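Local coordinates for protein giardin subunit alpha-1 (Giardia intestinalis, PDB 4EVF) that binds calcium and, in its presence, phospholipids such as phosphatidylserine as an annexin, and takes part in parasite attachment to the intestinal mucosa, at residues D157-L162 against K194-K199; A231-N236 against K267-M272. One frame throughout, in Å; residues are numbered along the deposited sequence.

Overall arrangement
Contact 1 and contact 2 follow one another in an all-helical annexin chain: the first is complete before the second begins. Contact 1 joins helix 155-167 to the end of helix 183-196 in the predicted third repeat; contact 2 sets helix 227-240 against the loop leading into helix 272-279 in the predicted fourth. They share no helix. Their centres lie 26 Å apart, and their nearest atoms remain about 13 Å from each other, so they do not touch. Contact 1 is peripheral, 28 Å from the chain centre, whereas contact 2 lies at 14 Å. Each joins parts of a single predicted repeat, one at the periphery and partly buried, the other buried nearer the centre.

Contact 1 (D157-L162 against K194-K199); sequences DEAQRL and KAQNGK
Ala159 meets Gln196 where two helices of an annexin repeat, predicted to be the third, come together: helix 155-167 and the last turn of helix 183-196. The approach is light, burying 144 Å² in all, and the backbones stay well apart, with Gln160 CA and Asn197 CA separated by 8.2 Å at the nearest pair.

The firm part lies on the inner side. Ala159 is buried and its methyl group points at the other segment, where CB is 4.2 Å from Gln196 CD. The same methyl also rests on Ala192 and Phe193, earlier in helix 183-196, while Leu162, one turn on, reaches Phe193 and, on helix 171-180, Leu174 and Phe177. With both residues on Phe193, the apolar packing continues from this contact between helices 155-167 and 183-196.

Toward solvent the contact is made by long polar chains. Gln196 is exposed; its CG occupies the position between backbone N and carbonyl carbon (chi1 60°), and the chain then runs out extended, bringing its amide end alongside the helix near Ala159 and the CB of Gln160. Gln160 leaves its helix with CG anti to the backbone N, and a bend at chi2 (73°) turns its amide toward Asn197. Both glutamines and Asn197 touch crystal neighbours, so the lattice may influence their outer positions.

Asn197 is the first residue to depart from helical backbone angles, and its side chain points back at helix 155-167, where it also meets Asp163. Toward segment 157-162 its amide is held loosely: OD1 stays 4.1 Å from Ala159 O, two acceptors that cannot bond, and ND2 approaches Gln160 OE1 no closer than 4.3 Å, too long for a direct hydrogen bond.

Contact 2 (A231-N236 against K267-M272); sequences AAYLIN and KIYGDM
The ring of Tyr269 is the bump of this contact, set into a hollow on helix 227-240 formed by Ala232, Tyr233 and Asn236. Both sides belong to an annexin repeat, predicted to be the fourth, and 303 Å² is buried where the loop before helix 272-279 lies against the helix.

Asn236 lies along one face of the ring. Its amide plane is only 16° from the ring plane, a stacked placement, and its CB makes a CH-pi contact 4.2 Å from the Tyr269 centroid, 19° off the normal. Because Asn236 CG stands anti to the backbone N (chi1 -177°), the amide is carried out over the root of the tyrosine, where ND2 is 3.4 Å from Tyr269 CB. A hydrogen bond from ND2 to Tyr266 OH helps fix the amide. The opposite ring face is filled by the residue just before it, with Ile268 CG1 3.4 Å above the plane.

At its far end the ring meets the helix surface at Ala232 and Tyr233. The backbone there receives Tyr269 CE1, which lies 4.0 Å from both Ala232 C and Tyr233 N, with the Ala232 methyl beside it. The hydroxyl arrives at the edge of the Tyr233 ring, near its plane, with Tyr269 OH 3.7 Å from Tyr233 CD1.

A second protrusion is Met272. It crosses Ile235 at about a right angle, and a bend at chi3 lays its terminal methyl beside the isoleucine, so that SD and CE both rest 4.0 Å from Ile235 CD1.

Contact 1 (D157-L162 against K194-K199)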
# COMPACT_ATOMS: atom_id res chain seq x y z
N ASP A 157 -1.08 1.86 30.53
CA ASP A 157 -2.42 2.31 30.88
C ASP A 157 -3.31 2.26 29.64
O ASP A 157 -4.49 1.91 29.71
CB ASP A 157 -2.38 3.73 31.46
CG ASP A 157 -1.82 3.77 32.88
OD1 ASP A 157 -1.76 2.71 33.55
OD2 ASP A 157 -1.43 4.87 33.32
N GLU A 158 -2.71 2.60 28.51
CA GLU A 158 -3.42 2.67 27.25
C GLU A 158 -3.78 1.26 26.78
O GLU A 158 -4.88 1.03 26.25
CB GLU A 158 -2.57 3.40 26.21
CG GLU A 158 -3.37 4.20 25.19
CD GLU A 158 -4.21 5.29 25.81
OE1 GLU A 158 -3.70 6.07 26.63
OE2 GLU A 158 -5.40 5.38 25.46
N ALA A 159 -2.86 0.32 26.97
CA ALA A 159 -3.12 -1.07 26.63
C ALA A 159 -4.25 -1.65 27.49
O ALA A 159 -5.08 -2.42 26.99
CB ALA A 159 -1.86 -1.90 26.78
N GLN A 160 -4.30 -1.29 28.77
CA GLN A 160 -5.38 -1.73 29.66
C GLN A 160 -6.75 -1.20 29.24
O GLN A 160 -7.71 -1.96 29.14
CB GLN A 160 -5.07 -1.37 31.12
CG GLN A 160 -6.25 -1.54 32.10
CD GLN A 160 -6.59 -3.01 32.41
OE1 GLN A 160 -6.34 -3.91 31.61
NE2 GLN A 160 -7.15 -3.24 33.59
N ARG A 161 -6.85 0.11 28.97
CA ARG A 161 -8.09 0.68 28.44
C ARG A 161 -8.49 0.01 27.12
O ARG A 161 -9.67 -0.23 26.86
CB ARG A 161 -7.98 2.20 28.23
CG ARG A 161 -7.71 3.01 29.49
CD ARG A 161 -7.91 4.51 29.24
NE ARG A 161 -6.71 5.32 29.49
CZ ARG A 161 -6.27 5.67 30.70
NH1 ARG A 161 -6.92 5.26 31.78
NH2 ARG A 161 -5.18 6.41 30.82
N LEU A 162 -7.50 -0.28 26.29
CA LEU A 162 -7.73 -0.91 24.99
C LEU A 162 -8.30 -2.31 25.21
O LEU A 162 -9.34 -2.67 24.65
CB LEU A 162 -6.43 -1.00 24.19
CG LEU A 162 -6.42 -0.76 22.67
CD1 LEU A 162 -5.51 -1.75 21.93
CD2 LEU A 162 -7.82 -0.76 22.07
N LYS A 194 0.31 -7.12 24.60
CA LYS A 194 0.86 -8.47 24.55
C LYS A 194 1.44 -8.92 25.88
O LYS A 194 1.11 -10.00 26.38
CB LYS A 194 1.91 -8.54 23.43
CG LYS A 194 2.95 -9.66 23.55
CD LYS A 194 4.17 -9.24 24.39
CE LYS A 194 4.97 -8.11 23.75
NZ LYS A 194 5.98 -7.51 24.68
N ALA A 195 2.30 -8.09 26.48
CA ALA A 195 2.98 -8.49 27.72
C ALA A 195 2.02 -8.70 28.89
O ALA A 195 2.23 -9.59 29.71
CB ALA A 195 4.08 -7.50 28.08
N GLN A 196 0.97 -7.89 28.98
CA GLN A 196 0.15 -7.93 30.19
C GLN A 196 -1.16 -8.72 30.06
O GLN A 196 -1.69 -9.20 31.06
CB GLN A 196 -0.12 -6.53 30.74
CG GLN A 196 -0.85 -5.59 29.80
CD GLN A 196 -0.66 -4.12 30.18
OE1 GLN A 196 -1.63 -3.38 30.36
NE2 GLN A 196 0.60 -3.70 30.28
N ASN A 197 -1.67 -8.87 28.84
CA ASN A 197 -2.97 -9.50 28.65
C ASN A 197 -2.83 -10.89 28.07
O ASN A 197 -1.79 -11.23 27.51
CB ASN A 197 -3.83 -8.64 27.73
CG ASN A 197 -3.99 -7.23 28.26
OD1 ASN A 197 -3.80 -6.25 27.53
ND2 ASN A 197 -4.34 -7.11 29.53
N GLY A 198 -3.89 -11.68 28.17
CA GLY A 198 -3.87 -13.03 27.64
C GLY A 198 -3.59 -13.04 26.15
O GLY A 198 -2.80 -13.84 25.66
N LYS A 199 -4.24 -12.13 25.43
CA LYS A 199 -4.11 -12.04 23.98
C LYS A 199 -3.25 -10.87 23.57
O LYS A 199 -3.07 -9.93 24.33
CB LYS A 199 -5.49 -11.89 23.33
CG LYS A 199 -6.36 -13.11 23.48
CD LYS A 199 -7.78 -12.88 23.01
CE LYS A 199 -8.60 -14.16 23.19
NZ LYS A 199 -10.06 -13.93 22.99

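Contact 2 (A231-N236 against K267-M272)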
# COMPACT_ATOMS: atom_id res chain seq x y z
N ALA A 231 2.93 -4.00 4.19
CA ALA A 231 3.39 -4.47 2.88
C ALA A 231 3.69 -5.98 2.89
O ALA A 231 3.25 -6.70 2.00
CB ALA A 231 4.63 -3.69 2.44
N ALA A 232 4.45 -6.43 3.87
CA ALA A 232 4.77 -7.86 3.99
C ALA A 232 3.50 -8.71 3.98
O ALA A 232 3.39 -9.69 3.24
CB ALA A 232 5.55 -8.13 5.24
N TYR A 233 2.55 -8.33 4.82
CA TYR A 233 1.26 -9.01 4.95
C TYR A 233 0.43 -9.01 3.66
O TYR A 233 -0.14 -10.03 3.25
CB TYR A 233 0.45 -8.37 6.08
CG TYR A 233 -0.97 -8.89 6.18
CD1 TYR A 233 -1.21 -10.22 6.51
CD2 TYR A 233 -2.06 -8.06 5.94
CE1 TYR A 233 -2.50 -10.71 6.61
CE2 TYR A 233 -3.37 -8.55 6.03
CZ TYR A 233 -3.57 -9.88 6.36
OH TYR A 233 -4.86 -10.40 6.46
N LEU A 234 0.34 -7.85 3.02
CA LEU A 234 -0.41 -7.75 1.79
C LEU A 234 0.32 -8.48 0.65
O LEU A 234 -0.31 -9.06 -0.22
CB LEU A 234 -0.68 -6.28 1.45
CG LEU A 234 -1.68 -5.47 2.30
CD1 LEU A 234 -1.79 -3.98 1.93
CD2 LEU A 234 -3.06 -6.12 2.36
N ILE A 235 1.57 -8.69 0.69
CA ILE A 235 2.26 -9.48 -0.34
C ILE A 235 2.03 -10.96 -0.12
O ILE A 235 1.80 -11.71 -1.07
CB ILE A 235 3.77 -9.18 -0.37
CG1 ILE A 235 3.99 -7.80 -0.98
CG2 ILE A 235 4.54 -10.24 -1.14
CD1 ILE A 235 5.44 -7.33 -0.86
N ASN A 236 2.05 -11.37 1.14
CA ASN A 236 1.73 -12.75 1.48
C ASN A 236 0.28 -13.12 1.07
O ASN A 236 0.04 -14.19 0.50
CB ASN A 236 2.00 -12.98 2.97
CG ASN A 236 1.75 -14.42 3.38
OD1 ASN A 236 0.76 -14.72 4.05
ND2 ASN A 236 2.66 -15.32 2.99
N LYS A 267 9.73 -12.56 6.89
CA LYS A 267 10.28 -13.80 7.44
C LYS A 267 9.29 -14.56 8.33
O LYS A 267 9.42 -15.77 8.50
CB LYS A 267 11.58 -13.54 8.18
CG LYS A 267 12.69 -13.04 7.27
N ILE A 268 8.31 -13.85 8.88
CA ILE A 268 7.28 -14.52 9.67
C ILE A 268 6.36 -15.38 8.80
O ILE A 268 5.68 -16.27 9.31
CB ILE A 268 6.44 -13.52 10.50
CG1 ILE A 268 5.64 -12.60 9.58
CG2 ILE A 268 7.33 -12.70 11.42
CD1 ILE A 268 4.84 -11.56 10.32
N TYR A 269 6.35 -15.13 7.50
CA TYR A 269 5.53 -15.93 6.59
C TYR A 269 6.38 -16.95 5.84
O TYR A 269 5.95 -18.07 5.60
CB TYR A 269 4.78 -15.04 5.61
CG TYR A 269 4.06 -13.90 6.28
CD1 TYR A 269 4.50 -12.60 6.15
CD2 TYR A 269 2.94 -14.15 7.08
CE1 TYR A 269 3.85 -11.55 6.77
CE2 TYR A 269 2.28 -13.11 7.71
CZ TYR A 269 2.73 -11.81 7.55
OH TYR A 269 2.08 -10.77 8.17
N GLY A 270 7.59 -16.54 5.49
CA GLY A 270 8.53 -17.43 4.82
C GLY A 270 9.63 -16.64 4.14
O GLY A 270 10.14 -15.65 4.69
N ASP A 271 9.98 -17.06 2.93
CA ASP A 271 10.95 -16.37 2.10
C ASP A 271 10.19 -15.70 0.98
O ASP A 271 9.57 -16.37 0.15
CB ASP A 271 11.95 -17.36 1.51
CG ASP A 271 13.03 -16.68 0.70
OD1 ASP A 271 13.94 -16.10 1.34
OD2 ASP A 271 12.97 -16.71 -0.55
N MET A 272 10.21 -14.37 0.95
CA MET A 272 9.40 -13.64 -0.01
C MET A 272 9.78 -13.97 -1.45
O MET A 272 8.90 -14.20 -2.28
CB MET A 272 9.48 -12.13 0.23
CG MET A 272 8.56 -11.34 -0.67
SD MET A 272 8.70 -9.56 -0.41
CE MET A 272 8.06 -9.49 1.23